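Local coordinates for protein histidinol-phosphate aminotransferase (Clostridium acetobutylicum, PDB 3FTB) that probably transfers amino groups with the help of pyridoxal 5'-phosphate, as expected of a histidinol-phosphate aminotransferase of the class I and II family, at residues F293-N298 / F339-E344; S32-P37 / E184-F189; R276-E281 / K349-L354. One frame throughout, in Å; residues are numbered along the deposited sequence.

Contact 1 (F293-N298 / F339-E344); sequences FSPHAN and FAIKDE
I341 lies against the backbone of N298 where two neighbouring strands in the sheet of the small domain of a class I and II aminotransferase fold meet their loops. Strand 336-340 ends just before I341, and the 293-298 loop leads into strand 299-304, which runs antiparallel to it; the pairing continues beside this contact as backbone bonds between F339 and V300. Across the segments the link is I341 N to N298 O, 2.9 Å, with an N-H...O angle of 153°. With CB directed at the loop, I341 also brings CB to 3.7 Å from N298 O, and CG1 lies over the same carbonyl group. CG1 is set beside its own backbone N (chi1 -60°) and continues extended to CD1, which reaches toward the proline ring: I341 CD1 and P295 CG are 4.5 Å apart, a loose apolar contact. R276, F279 and I280 of helix 262-285 also pack on I341. On the polar side, N298 holds its amide between its own backbone N and carbonyl carbon (chi1 64°). Its CB stays 3.8 Å from I341 O, while the amide nitrogen donates to the carbonyl of N34 as its main partner. A water gives the two segments a second, indirect bridge: it accepts from N298 ND2 at 2.6 Å and donates to I341 O at 2.7 Å.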
ATOM      1  N   PHE A 293     -31.651  -3.533  16.540  1.00 36.15           N
ATOM      2  CA  PHE A 293     -31.740  -2.468  15.542  1.00 45.54           C
ATOM      3  C   PHE A 293     -31.656  -3.071  14.136  1.00 46.14           C
ATOM      4  O   PHE A 293     -30.817  -3.935  13.876  1.00 53.39           O
ATOM      5  CB  PHE A 293     -30.623  -1.435  15.745  1.00 45.59           C
ATOM      6  CG  PHE A 293     -30.720  -0.674  17.042  1.00 44.10           C
ATOM      7  CD1 PHE A 293     -30.086  -1.144  18.189  1.00 49.57           C
ATOM      8  CD2 PHE A 293     -31.434   0.519  17.112  1.00 41.06           C
ATOM      9  CE1 PHE A 293     -30.170  -0.439  19.389  1.00 51.88           C
ATOM     10  CE2 PHE A 293     -31.525   1.231  18.304  1.00 42.60           C
ATOM     11  CZ  PHE A 293     -30.894   0.753  19.444  1.00 50.22           C
ATOM     12  N   SER A 294     -32.525  -2.622  13.234  1.00 44.08           N
ATOM     13  CA  SER A 294     -32.614  -3.204  11.893  1.00 53.23           C
ATOM     14  C   SER A 294     -31.412  -2.871  10.995  1.00 49.32           C
ATOM     15  O   SER A 294     -31.125  -1.696  10.729  1.00 49.84           O
ATOM     16  CB  SER A 294     -33.921  -2.792  11.211  1.00 60.62           C
ATOM     17  OG  SER A 294     -34.050  -3.432   9.952  1.00 68.77           O
ATOM     18  N   PRO A 295     -30.712  -3.921  10.520  1.00 41.24           N
ATOM     19  CA  PRO A 295     -29.482  -3.826   9.732  1.00 37.80           C
ATOM     20  C   PRO A 295     -29.774  -3.775   8.247  1.00 34.11           C
ATOM     21  O   PRO A 295     -30.855  -4.171   7.813  1.00 42.21           O
ATOM     22  CB  PRO A 295     -28.773  -5.156  10.031  1.00 40.46           C
ATOM     23  CG  PRO A 295     -29.763  -6.011  10.802  1.00 32.24           C
ATOM     24  CD  PRO A 295     -31.082  -5.325  10.763  1.00 35.39           C
ATOM     25  N   HIS A 296     -28.808  -3.312   7.466  1.00 26.75           N
ATOM     26  CA  HIS A 296     -28.956  -3.339   6.020  1.00 25.49           C
ATOM     27  C   HIS A 296     -27.729  -3.902   5.340  1.00 23.15           C
ATOM     28  O   HIS A 296     -27.625  -3.879   4.120  1.00 31.84           O
ATOM     29  CB  HIS A 296     -29.355  -1.964   5.488  1.00 33.16           C
ATOM     30  CG  HIS A 296     -30.777  -1.618   5.793  1.00 31.26           C
ATOM     31  ND1 HIS A 296     -31.169  -1.096   7.009  1.00 29.60           N
ATOM     32  CD2 HIS A 296     -31.906  -1.767   5.063  1.00 31.86           C
ATOM     33  CE1 HIS A 296     -32.479  -0.921   7.006  1.00 30.03           C
ATOM     34  NE2 HIS A 296     -32.950  -1.316   5.837  1.00 36.46           N
ATOM     35  N   ALA A 297     -26.806  -4.413   6.153  1.00 30.80           N
ATOM     36  CA  ALA A 297     -25.619  -5.106   5.664  1.00 30.66           C
ATOM     37  C   ALA A 297     -25.477  -6.449   6.373  1.00 29.93           C
ATOM     38  O   ALA A 297     -26.474  -7.088   6.707  1.00 38.41           O
ATOM     39  CB  ALA A 297     -24.364  -4.245   5.872  1.00 36.04           C
ATOM     40  N   ASN A 298     -24.242  -6.868   6.634  1.00 39.53           N
ATOM     41  CA  ASN A 298     -24.005  -8.165   7.281  1.00 35.43           C
ATOM     42  C   ASN A 298     -23.626  -8.095   8.774  1.00 28.05           C
ATOM     43  O   ASN A 298     -22.759  -8.843   9.249  1.00 29.35           O
ATOM     44  CB  ASN A 298     -22.975  -8.982   6.490  1.00 39.41           C
ATOM     45  CG  ASN A 298     -21.613  -8.322   6.468  1.00 35.77           C
ATOM     46  OD1 ASN A 298     -21.518  -7.098   6.449  1.00 27.64           O
ATOM     47  ND2 ASN A 298     -20.551  -9.127   6.497  1.00 32.69           N
ATOM     48  N   PHE A 339     -23.006  -7.945  16.488  1.00 38.31           N
ATOM     49  CA  PHE A 339     -22.802  -9.310  16.016  1.00 38.28           C
ATOM     50  C   PHE A 339     -22.689  -9.324  14.496  1.00 34.44           C
ATOM     51  O   PHE A 339     -23.420  -8.615  13.798  1.00 35.82           O
ATOM     52  CB  PHE A 339     -23.961 -10.233  16.432  1.00 37.98           C
ATOM     53  CG  PHE A 339     -24.243 -10.259  17.919  1.00 39.86           C
ATOM     54  CD1 PHE A 339     -23.266  -9.890  18.851  1.00 39.48           C
ATOM     55  CD2 PHE A 339     -25.486 -10.689  18.389  1.00 39.79           C
ATOM     56  CE1 PHE A 339     -23.533  -9.929  20.226  1.00 27.03           C
ATOM     57  CE2 PHE A 339     -25.757 -10.733  19.761  1.00 26.27           C
ATOM     58  CZ  PHE A 339     -24.767 -10.354  20.674  1.00 23.26           C
ATOM     59  N   ALA A 340     -21.796 -10.152  13.978  1.00 34.35           N
ATOM     60  CA  ALA A 340     -21.734 -10.349  12.537  1.00 40.10           C
ATOM     61  C   ALA A 340     -22.888 -11.244  12.105  1.00 38.20           C
ATOM     62  O   ALA A 340     -23.468 -11.955  12.916  1.00 30.15           O
ATOM     63  CB  ALA A 340     -20.401 -10.957  12.128  1.00 45.66           C
ATOM     64  N   ILE A 341     -23.234 -11.184  10.827  1.00 44.53           N
ATOM     65  CA  ILE A 341     -24.228 -12.080  10.262  1.00 48.84           C
ATOM     66  C   ILE A 341     -23.515 -12.912   9.209  1.00 41.09           C
ATOM     67  O   ILE A 341     -23.064 -12.377   8.198  1.00 37.10           O
ATOM     68  CB  ILE A 341     -25.433 -11.305   9.651  1.00 42.26           C
ATOM     69  CG1 ILE A 341     -26.121 -10.473  10.734  1.00 35.87           C
ATOM     70  CG2 ILE A 341     -26.436 -12.263   9.002  1.00 44.20           C
ATOM     71  CD1 ILE A 341     -27.363  -9.766  10.268  1.00 41.59           C
ATOM     72  N   LYS A 342     -23.381 -14.209   9.480  1.00 40.21           N
ATOM     73  CA  LYS A 342     -22.683 -15.127   8.591  1.00 30.02           C
ATOM     74  C   LYS A 342     -23.683 -16.052   7.931  1.00 34.56           C
ATOM     75  O   LYS A 342     -24.847 -15.696   7.754  1.00 28.28           O
ATOM     76  CB  LYS A 342     -21.671 -15.955   9.384  1.00 31.54           C
ATOM     77  CG  LYS A 342     -20.755 -15.100  10.230  1.00 39.75           C
ATOM     78  CD  LYS A 342     -19.851 -15.926  11.111  1.00 43.02           C
ATOM     79  CE  LYS A 342     -18.835 -15.040  11.811  1.00 44.04           C
ATOM     80  NZ  LYS A 342     -17.810 -14.533  10.865  1.00 49.60           N
ATOM     81  N   ASP A 343     -23.218 -17.246   7.577  1.00 42.12           N
ATOM     82  CA  ASP A 343     -24.079 -18.288   7.031  1.00 36.27           C
ATOM     83  C   ASP A 343     -24.917 -18.968   8.133  1.00 45.78           C
ATOM     84  O   ASP A 343     -24.544 -18.975   9.310  1.00 41.94           O
ATOM     85  CB  ASP A 343     -23.229 -19.320   6.300  1.00 30.86           C
ATOM     86  CG  ASP A 343     -22.100 -19.864   7.163  1.00 34.78           C
ATOM     87  OD1 ASP A 343     -22.185 -21.035   7.587  1.00 42.03           O
ATOM     88  OD2 ASP A 343     -21.129 -19.124   7.426  1.00 32.94           O
ATOM     89  N   GLU A 344     -26.051 -19.536   7.733  1.00 53.66           N
ATOM     90  CA  GLU A 344     -26.999 -20.163   8.651  1.00 51.56           C
ATOM     91  C   GLU A 344     -26.366 -21.130   9.666  1.00 45.89           C
ATOM     92  O   GLU A 344     -26.732 -21.143  10.843  1.00 39.94           O
ATOM     93  CB  GLU A 344     -28.107 -20.859   7.842  1.00 55.08           C
ATOM     94  CG  GLU A 344     -29.287 -21.389   8.669  1.00 62.16           C
ATOM     95  CD  GLU A 344     -30.625 -21.294   7.928  1.00 58.95           C
ATOM     96  OE1 GLU A 344     -30.671 -20.665   6.849  1.00 64.16           O
ATOM     97  OE2 GLU A 344     -31.637 -21.834   8.424  1.00 50.11           O
TER
HETATM   98  O   HOH W   1     -20.652 -11.625   7.240  1.00 22.36           O

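Contact 2 (S32-P37 / E184-F189); sequences SSNINP and EAFIEF
The F186 and F189 rings carry the 184-189 side of this contact, F186 meeting N34 and F189 meeting N36, each obliquely. At the edge of the F186 ring, in its plane, lies F189 CE2, while F186 CA sits in the plane of the F189 ring at its edge. Each ring also has an edge-to-face aromatic partner, F299 for F186 and F216 for F189. The setting is the class I and II aminotransferase fold: the turn after strand 179-183 of the large seven-stranded sheet faces the N-terminal loop that follows strand 29-30. A short 3-10 segment, 187-189, shapes the turn, with F189 N bonded to F186 O at 2.8 Å. F186 CG stands beside its backbone N (chi1 -76°), from where the ring extends to place CE1 4.1 Å from N34 CB. The N34 carbonyl oxygen is equally near CE1. A bound phosphate ion lies near the N34 side chain; it probably came from the crystallisation liquor, but such ions often mark pockets, so this loop probably borders one. Farther along the loop, N36 crosses F189 with its amide plane turned 38° from the ring. Neither end of that amide depends on the phenylalanine for a hydrogen bond: OD1 accepts from L38 N and ND2 donates to F216 O, holding the group in place while N36 ND2 rests 4.1 Å from F189 CE1.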
ATOM      1  N   SER A  32     -17.109 -10.562  15.745  1.00 27.52           N
ATOM      2  CA  SER A  32     -16.652  -9.188  15.609  1.00 32.34           C
ATOM      3  C   SER A  32     -16.101  -8.924  14.182  1.00 31.36           C
ATOM      4  O   SER A  32     -15.855  -7.771  13.791  1.00 24.58           O
ATOM      5  CB  SER A  32     -15.645  -8.832  16.712  1.00 32.17           C
ATOM      6  OG  SER A  32     -14.369  -9.395  16.473  1.00 37.42           O
ATOM      7  N   SER A  33     -15.949  -9.992  13.396  1.00 17.02           N
ATOM      8  CA  SER A  33     -15.528  -9.865  12.004  1.00 23.49           C
ATOM      9  C   SER A  33     -16.694  -9.908  11.003  1.00 30.60           C
ATOM     10  O   SER A  33     -17.520 -10.827  11.015  1.00 28.74           O
ATOM     11  CB  SER A  33     -14.521 -10.960  11.668  1.00 30.92           C
ATOM     12  OG  SER A  33     -14.510 -11.208  10.275  1.00 46.79           O
ATOM     13  N   ASN A  34     -16.752  -8.911  10.128  1.00 33.62           N
ATOM     14  CA  ASN A  34     -17.829  -8.825   9.146  1.00 36.08           C
ATOM     15  C   ASN A  34     -17.343  -9.033   7.714  1.00 35.29           C
ATOM     16  O   ASN A  34     -17.601  -8.220   6.831  1.00 38.43           O
ATOM     17  CB  ASN A  34     -18.549  -7.479   9.248  1.00 34.32           C
ATOM     18  CG  ASN A  34     -18.872  -7.085  10.682  1.00 32.35           C
ATOM     19  OD1 ASN A  34     -18.732  -5.923  11.050  1.00 38.29           O
ATOM     20  ND2 ASN A  34     -19.316  -8.040  11.489  1.00 26.31           N
ATOM     21  N   ILE A  35     -16.634 -10.128   7.482  1.00 37.21           N
ATOM     22  CA  ILE A  35     -16.234 -10.489   6.133  1.00 29.56           C
ATOM     23  C   ILE A  35     -17.250 -11.485   5.605  1.00 38.00           C
ATOM     24  O   ILE A  35     -17.818 -12.258   6.374  1.00 36.61           O
ATOM     25  CB  ILE A  35     -14.820 -11.113   6.089  1.00 21.34           C
ATOM     26  CG1 ILE A  35     -13.800 -10.187   6.775  1.00 29.78           C
ATOM     27  CG2 ILE A  35     -14.401 -11.448   4.634  1.00 20.30           C
ATOM     28  CD1 ILE A  35     -13.705  -8.768   6.174  1.00 22.69           C
ATOM     29  N   ASN A  36     -17.482 -11.440   4.296  1.00 38.46           N
ATOM     30  CA  ASN A  36     -18.414 -12.331   3.610  1.00 38.51           C
ATOM     31  C   ASN A  36     -18.044 -13.794   3.834  1.00 37.47           C
ATOM     32  O   ASN A  36     -16.903 -14.190   3.610  1.00 48.00           O
ATOM     33  CB  ASN A  36     -18.418 -11.989   2.110  1.00 44.67           C
ATOM     34  CG  ASN A  36     -19.550 -12.652   1.344  1.00 40.47           C
ATOM     35  OD1 ASN A  36     -19.813 -13.845   1.497  1.00 35.96           O
ATOM     36  ND2 ASN A  36     -20.207 -11.877   0.483  1.00 36.93           N
ATOM     37  N   PRO A  37     -19.015 -14.605   4.272  1.00 39.88           N
ATOM     38  CA  PRO A  37     -18.825 -16.012   4.625  1.00 49.40           C
ATOM     39  C   PRO A  37     -18.762 -16.909   3.388  1.00 55.54           C
ATOM     40  O   PRO A  37     -18.208 -18.008   3.443  1.00 52.67           O
ATOM     41  CB  PRO A  37     -20.098 -16.305   5.414  1.00 38.19           C
ATOM     42  CG  PRO A  37     -21.103 -15.593   4.616  1.00 32.14           C
ATOM     43  CD  PRO A  37     -20.436 -14.244   4.391  1.00 36.37           C
ATOM     44  N   GLU A 184     -19.141   3.716   1.786  1.00 29.76           N
ATOM     45  CA  GLU A 184     -20.099   2.716   1.324  1.00 22.15           C
ATOM     46  C   GLU A 184     -19.488   1.328   1.183  1.00 32.77           C
ATOM     47  O   GLU A 184     -19.842   0.574   0.282  1.00 40.46           O
ATOM     48  CB  GLU A 184     -20.712   3.154  -0.008  1.00 26.11           C
ATOM     49  CG  GLU A 184     -21.763   4.260   0.135  1.00 23.45           C
ATOM     50  CD  GLU A 184     -22.488   4.523  -1.158  1.00 31.53           C
ATOM     51  OE1 GLU A 184     -22.303   3.771  -2.159  1.00 27.92           O
ATOM     52  OE2 GLU A 184     -23.252   5.499  -1.166  1.00 32.85           O
ATOM     53  N   ALA A 185     -18.582   0.988   2.094  1.00 36.25           N
ATOM     54  CA  ALA A 185     -17.824  -0.254   1.995  1.00 34.75           C
ATOM     55  C   ALA A 185     -18.718  -1.470   2.171  1.00 32.91           C
ATOM     56  O   ALA A 185     -18.354  -2.579   1.773  1.00 30.86           O
ATOM     57  CB  ALA A 185     -16.707  -0.269   3.022  1.00 43.28           C
ATOM     58  N   PHE A 186     -19.888  -1.247   2.766  1.00 32.34           N
ATOM     59  CA  PHE A 186     -20.830  -2.318   3.054  1.00 38.98           C
ATOM     60  C   PHE A 186     -22.009  -2.278   2.094  1.00 41.37           C
ATOM     61  O   PHE A 186     -22.747  -3.260   1.984  1.00 41.86           O
ATOM     62  CB  PHE A 186     -21.363  -2.209   4.487  1.00 29.91           C
ATOM     63  CG  PHE A 186     -20.391  -2.661   5.545  1.00 31.52           C
ATOM     64  CD1 PHE A 186     -20.017  -3.993   5.642  1.00 25.13           C
ATOM     65  CD2 PHE A 186     -19.875  -1.755   6.466  1.00 32.41           C
ATOM     66  CE1 PHE A 186     -19.136  -4.420   6.631  1.00 27.13           C
ATOM     67  CE2 PHE A 186     -18.997  -2.170   7.459  1.00 28.41           C
ATOM     68  CZ  PHE A 186     -18.628  -3.509   7.542  1.00 29.41           C
ATOM     69  N   ILE A 187     -22.176  -1.148   1.406  1.00 31.37           N
ATOM     70  CA  ILE A 187     -23.358  -0.898   0.589  1.00 30.03           C
ATOM     71  C   ILE A 187     -23.703  -2.082  -0.313  1.00 33.53           C
ATOM     72  O   ILE A 187     -24.805  -2.160  -0.851  1.00 39.85           O
ATOM     73  CB  ILE A 187     -23.180   0.340  -0.303  1.00 31.68           C
ATOM     74  CG1 ILE A 187     -24.536   0.945  -0.686  1.00 29.86           C
ATOM     75  CG2 ILE A 187     -22.418  -0.041  -1.553  1.00 25.98           C
ATOM     76  CD1 ILE A 187     -25.218   1.737   0.422  1.00 33.11           C
ATOM     77  N   GLU A 188     -22.764  -3.005  -0.465  1.00 27.38           N
ATOM     78  CA  GLU A 188     -22.941  -4.138  -1.360  1.00 36.04           C
ATOM     79  C   GLU A 188     -24.063  -5.040  -0.877  1.00 35.09           C
ATOM     80  O   GLU A 188     -24.793  -5.652  -1.673  1.00 29.60           O
ATOM     81  CB  GLU A 188     -21.661  -4.949  -1.379  1.00 55.24           C
ATOM     82  CG  GLU A 188     -20.423  -4.163  -1.060  1.00 63.48           C
ATOM     83  CD  GLU A 188     -19.882  -3.482  -2.275  1.00 63.50           C
ATOM     84  OE1 GLU A 188     -18.952  -2.686  -2.098  1.00 65.51           O
ATOM     85  OE2 GLU A 188     -20.385  -3.743  -3.388  1.00 60.13           O
ATOM     86  N   PHE A 189     -24.196  -5.096   0.443  1.00 29.19           N
ATOM     87  CA  PHE A 189     -24.996  -6.108   1.105  1.00 29.65           C
ATOM     88  C   PHE A 189     -26.482  -5.769   1.078  1.00 33.42           C
ATOM     89  O   PHE A 189     -27.294  -6.507   1.630  1.00 41.91           O
ATOM     90  CB  PHE A 189     -24.518  -6.298   2.549  1.00 34.76           C
ATOM     91  CG  PHE A 189     -23.144  -6.918   2.673  1.00 26.72           C
ATOM     92  CD1 PHE A 189     -22.990  -8.303   2.706  1.00 18.84           C
ATOM     93  CD2 PHE A 189     -22.015  -6.118   2.806  1.00 32.90           C
ATOM     94  CE1 PHE A 189     -21.725  -8.869   2.834  1.00 21.96           C
ATOM     95  CE2 PHE A 189     -20.750  -6.685   2.935  1.00 32.93           C
ATOM     96  CZ  PHE A 189     -20.614  -8.060   2.958  1.00 23.84           C
TER

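Contact 3 (R276-E281 / K349-L354); sequences RKRFIE and KFLRAL
F279 meets F350 and L351 in an apolar contact between two nearly parallel helices, a piece of the helical layer on the small domain of the aminotransferase fold. The segment axes come within 11.7 Å and run 9° from parallel, so the gap is spanned by long side chains and the backbones stay apart. Aromatic contact comes first. The F279 and F350 side chains cross at about a right angle, yet their rings, with centroids 5.9 Å apart and planes inclined at 37°, remain an oblique pair. F279 CZ touches F350 CD2 at 3.7 Å, and this CD2 lies at the edge of the F279 ring, near its plane. Both side chains have CG anti to the backbone N (F279 chi1 -166°), which sends the F279 ring across the gap. On one face of the F350 ring, L354 CD1 sits 3.7 Å above the plane, offset toward the rim. The aliphatic contribution is L351, which points at the 276-281 segment of helix 262-285 and puts CG 4.2 Å from F279 CE1. Polar groups contribute little across the contact: R278 NH2 passes 4.4 Å from L351 CD1, but its charge is paired mainly with E275, and the same nitrogen bonds to T348 OG1. As for the surroundings, L351 also packs on E282 and L283 farther along helix 262-285, while helix 344-359 turns F350 onto I321 and I323 of strand 321-325, with Y31 stacked on its ring and F339 of strand 336-340 meeting it edge-to-face.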
ATOM      1  N   ARG A 276     -30.175 -12.742   6.948  1.00 48.56           N
ATOM      2  CA  ARG A 276     -30.297 -11.549   7.780  1.00 49.72           C
ATOM      3  C   ARG A 276     -31.678 -11.500   8.410  1.00 50.38           C
ATOM      4  O   ARG A 276     -31.818 -11.181   9.584  1.00 41.93           O
ATOM      5  CB  ARG A 276     -30.032 -10.258   6.998  1.00 47.79           C
ATOM      6  CG  ARG A 276     -30.131  -8.990   7.859  1.00 47.62           C
ATOM      7  CD  ARG A 276     -29.806  -7.720   7.076  1.00 35.43           C
ATOM      8  NE  ARG A 276     -30.461  -7.700   5.770  1.00 31.99           N
ATOM      9  CZ  ARG A 276     -29.834  -7.462   4.619  1.00 35.93           C
ATOM     10  NH1 ARG A 276     -28.535  -7.189   4.614  1.00 40.58           N
ATOM     11  NH2 ARG A 276     -30.506  -7.489   3.473  1.00 32.71           N
ATOM     12  N   LYS A 277     -32.695 -11.824   7.617  1.00 53.68           N
ATOM     13  CA  LYS A 277     -34.080 -11.777   8.074  1.00 57.32           C
ATOM     14  C   LYS A 277     -34.347 -12.784   9.190  1.00 54.37           C
ATOM     15  O   LYS A 277     -35.033 -12.470  10.162  1.00 56.35           O
ATOM     16  CB  LYS A 277     -35.045 -12.011   6.903  1.00 59.26           C
ATOM     17  CG  LYS A 277     -36.499 -11.703   7.220  1.00 55.51           C
ATOM     18  CD  LYS A 277     -37.381 -11.898   5.998  1.00 56.41           C
ATOM     19  CE  LYS A 277     -38.858 -11.810   6.366  1.00 55.84           C
ATOM     20  NZ  LYS A 277     -39.268 -12.891   7.309  1.00 50.24           N
ATOM     21  N   ARG A 278     -33.796 -13.986   9.048  1.00 47.80           N
ATOM     22  CA  ARG A 278     -33.973 -15.034  10.047  1.00 37.43           C
ATOM     23  C   ARG A 278     -33.181 -14.718  11.309  1.00 36.40           C
ATOM     24  O   ARG A 278     -33.714 -14.736  12.416  1.00 30.34           O
ATOM     25  CB  ARG A 278     -33.522 -16.391   9.492  1.00 40.29           C
ATOM     26  CG  ARG A 278     -33.901 -17.579  10.367  1.00 40.65           C
ATOM     27  CD  ARG A 278     -33.160 -18.840   9.949  1.00 38.71           C
ATOM     28  NE  ARG A 278     -31.741 -18.770  10.285  1.00 38.85           N
ATOM     29  CZ  ARG A 278     -31.161 -19.481  11.247  1.00 40.72           C
ATOM     30  NH1 ARG A 278     -31.879 -20.326  11.972  1.00 49.58           N
ATOM     31  NH2 ARG A 278     -29.859 -19.354  11.484  1.00 32.85           N
ATOM     32  N   PHE A 279     -31.896 -14.441  11.125  1.00 41.96           N
ATOM     33  CA  PHE A 279     -31.003 -14.121  12.230  1.00 39.13           C
ATOM     34  C   PHE A 279     -31.671 -13.141  13.207  1.00 44.98           C
ATOM     35  O   PHE A 279     -31.658 -13.344  14.427  1.00 44.38           O
ATOM     36  CB  PHE A 279     -29.681 -13.547  11.685  1.00 30.40           C
ATOM     37  CG  PHE A 279     -28.578 -13.495  12.702  1.00 36.87           C
ATOM     38  CD1 PHE A 279     -28.100 -14.660  13.289  1.00 29.72           C
ATOM     39  CD2 PHE A 279     -28.026 -12.286  13.085  1.00 32.43           C
ATOM     40  CE1 PHE A 279     -27.094 -14.615  14.220  1.00 27.53           C
ATOM     41  CE2 PHE A 279     -27.020 -12.240  14.026  1.00 31.92           C
ATOM     42  CZ  PHE A 279     -26.555 -13.411  14.594  1.00 27.02           C
ATOM     43  N   ILE A 280     -32.276 -12.092  12.661  1.00 43.01           N
ATOM     44  CA  ILE A 280     -32.889 -11.051  13.475  1.00 45.93           C
ATOM     45  C   ILE A 280     -34.144 -11.541  14.210  1.00 50.19           C
ATOM     46  O   ILE A 280     -34.486 -11.024  15.279  1.00 50.31           O
ATOM     47  CB  ILE A 280     -33.233  -9.806  12.632  1.00 46.95           C
ATOM     48  CG1 ILE A 280     -32.025  -8.860  12.522  1.00 52.89           C
ATOM     49  CG2 ILE A 280     -34.413  -9.058  13.241  1.00 42.39           C
ATOM     50  CD1 ILE A 280     -30.720  -9.517  12.083  1.00 48.56           C
ATOM     51  N   GLU A 281     -34.834 -12.530  13.646  1.00 50.54           N
ATOM     52  CA  GLU A 281     -36.027 -13.071  14.308  1.00 40.95           C
ATOM     53  C   GLU A 281     -35.601 -13.962  15.454  1.00 46.45           C
ATOM     54  O   GLU A 281     -36.186 -13.920  16.538  1.00 43.17           O
ATOM     55  CB  GLU A 281     -36.928 -13.827  13.325  1.00 35.98           C
ATOM     56  CG  GLU A 281     -37.764 -12.896  12.441  1.00 45.47           C
ATOM     57  CD  GLU A 281     -38.293 -13.575  11.192  1.00 52.56           C
ATOM     58  OE1 GLU A 281     -37.690 -14.589  10.778  1.00 62.07           O
ATOM     59  OE2 GLU A 281     -39.303 -13.092  10.622  1.00 46.47           O
ATOM     60  N   LYS A 349     -25.291 -21.997  15.376  1.00 55.22           N
ATOM     61  CA  LYS A 349     -24.344 -22.344  16.427  1.00 50.45           C
ATOM     62  C   LYS A 349     -24.199 -21.165  17.383  1.00 47.01           C
ATOM     63  O   LYS A 349     -24.322 -21.311  18.600  1.00 37.96           O
ATOM     64  CB  LYS A 349     -22.987 -22.694  15.818  1.00 43.64           C
ATOM     65  CG  LYS A 349     -22.116 -23.548  16.720  1.00 44.82           C
ATOM     66  CD  LYS A 349     -20.663 -23.510  16.294  1.00 42.26           C
ATOM     67  CE  LYS A 349     -19.851 -24.567  17.030  1.00 51.12           C
ATOM     68  NZ  LYS A 349     -20.406 -25.946  16.853  1.00 45.57           N
ATOM     69  N   PHE A 350     -23.929 -19.994  16.816  1.00 45.54           N
ATOM     70  CA  PHE A 350     -23.853 -18.745  17.572  1.00 41.81           C
ATOM     71  C   PHE A 350     -25.035 -18.534  18.541  1.00 44.97           C
ATOM     72  O   PHE A 350     -24.842 -18.280  19.739  1.00 39.22           O
ATOM     73  CB  PHE A 350     -23.766 -17.567  16.594  1.00 39.82           C
ATOM     74  CG  PHE A 350     -23.783 -16.230  17.261  1.00 43.53           C
ATOM     75  CD1 PHE A 350     -22.659 -15.765  17.942  1.00 41.66           C
ATOM     76  CD2 PHE A 350     -24.922 -15.433  17.219  1.00 45.26           C
ATOM     77  CE1 PHE A 350     -22.667 -14.530  18.567  1.00 36.81           C
ATOM     78  CE2 PHE A 350     -24.941 -14.192  17.844  1.00 42.12           C
ATOM     79  CZ  PHE A 350     -23.809 -13.742  18.520  1.00 42.46           C
ATOM     80  N   LEU A 351     -26.251 -18.635  18.001  1.00 46.95           N
ATOM     81  CA  LEU A 351     -27.482 -18.409  18.751  1.00 42.82           C
ATOM     82  C   LEU A 351     -27.656 -19.442  19.854  1.00 40.85           C
ATOM     83  O   LEU A 351     -28.129 -19.121  20.950  1.00 34.21           O
ATOM     84  CB  LEU A 351     -28.695 -18.460  17.811  1.00 50.38           C
ATOM     85  CG  LEU A 351     -28.977 -17.293  16.855  1.00 47.50           C
ATOM     86  CD1 LEU A 351     -29.725 -17.774  15.621  1.00 41.27           C
ATOM     87  CD2 LEU A 351     -29.754 -16.178  17.563  1.00 43.55           C
ATOM     88  N   ARG A 352     -27.282 -20.686  19.561  1.00 30.92           N
ATOM     89  CA  ARG A 352     -27.404 -21.748  20.545  1.00 35.04           C
ATOM     90  C   ARG A 352     -26.453 -21.569  21.718  1.00 38.06           C
ATOM     91  O   ARG A 352     -26.594 -22.235  22.731  1.00 49.26           O
ATOM     92  CB  ARG A 352     -27.237 -23.116  19.893  1.00 37.69           C
ATOM     93  CG  ARG A 352     -28.321 -23.389  18.858  1.00 52.72           C
ATOM     94  CD  ARG A 352     -28.166 -24.755  18.214  1.00 70.28           C
ATOM     95  NE  ARG A 352     -26.798 -24.985  17.756  1.00 83.16           N
ATOM     96  CZ  ARG A 352     -26.421 -26.022  17.016  1.00 83.48           C
ATOM     97  NH1 ARG A 352     -27.314 -26.929  16.638  1.00 79.29           N
ATOM     98  NH2 ARG A 352     -25.151 -26.151  16.651  1.00 82.30           N
ATOM     99  N   ALA A 353     -25.495 -20.658  21.581  1.00 34.45           N
ATOM    100  CA  ALA A 353     -24.641 -20.279  22.698  1.00 32.70           C
ATOM    101  C   ALA A 353     -25.293 -19.132  23.469  1.00 39.65           C
ATOM    102  O   ALA A 353     -25.242 -19.089  24.703  1.00 38.40           O
ATOM    103  CB  ALA A 353     -23.270 -19.875  22.201  1.00 32.01           C
ATOM    104  N   LEU A 354     -25.898 -18.202  22.728  1.00 32.18           N
ATOM    105  CA  LEU A 354     -26.628 -17.077  23.309  1.00 32.54           C
ATOM    106  C   LEU A 354     -27.741 -17.598  24.191  1.00 34.82           C
ATOM    107  O   LEU A 354     -28.045 -17.032  25.237  1.00 37.07           O
ATOM    108  CB  LEU A 354     -27.243 -16.215  22.208  1.00 33.15           C
ATOM    109  CG  LEU A 354     -26.586 -14.876  21.884  1.00 29.78           C
ATOM    110  CD1 LEU A 354     -25.074 -15.002  21.808  1.00 32.35           C
ATOM    111  CD2 LEU A 354     -27.135 -14.337  20.589  1.00 19.13           C
TER

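Contact 1 lies between the other two, its centre 9 Å from each, whereas the centres of contacts 2 and 3 are 18 Å apart. Toward contact 2, A297 CA packs 3.5 Å from F189 CB, and A340 of strand 336-340 packs on the 32-37 loop. Toward contact 3, R276 NH1 reaches A297 O at 2.9 Å, a probable hydrogen bond, and also makes a weak bond to F189 O; R276, on the helix of contact 3, thus reaches the loop segments of contacts 1 and 2. Contact 1 is nested along the chain within the loop closed by contact 3. The bound phosphate ion belongs beside contact 2, about 4 Å from the N34 side chain. Contact 3 is the outlying one, its centre about 22 Å from the centre of the chain.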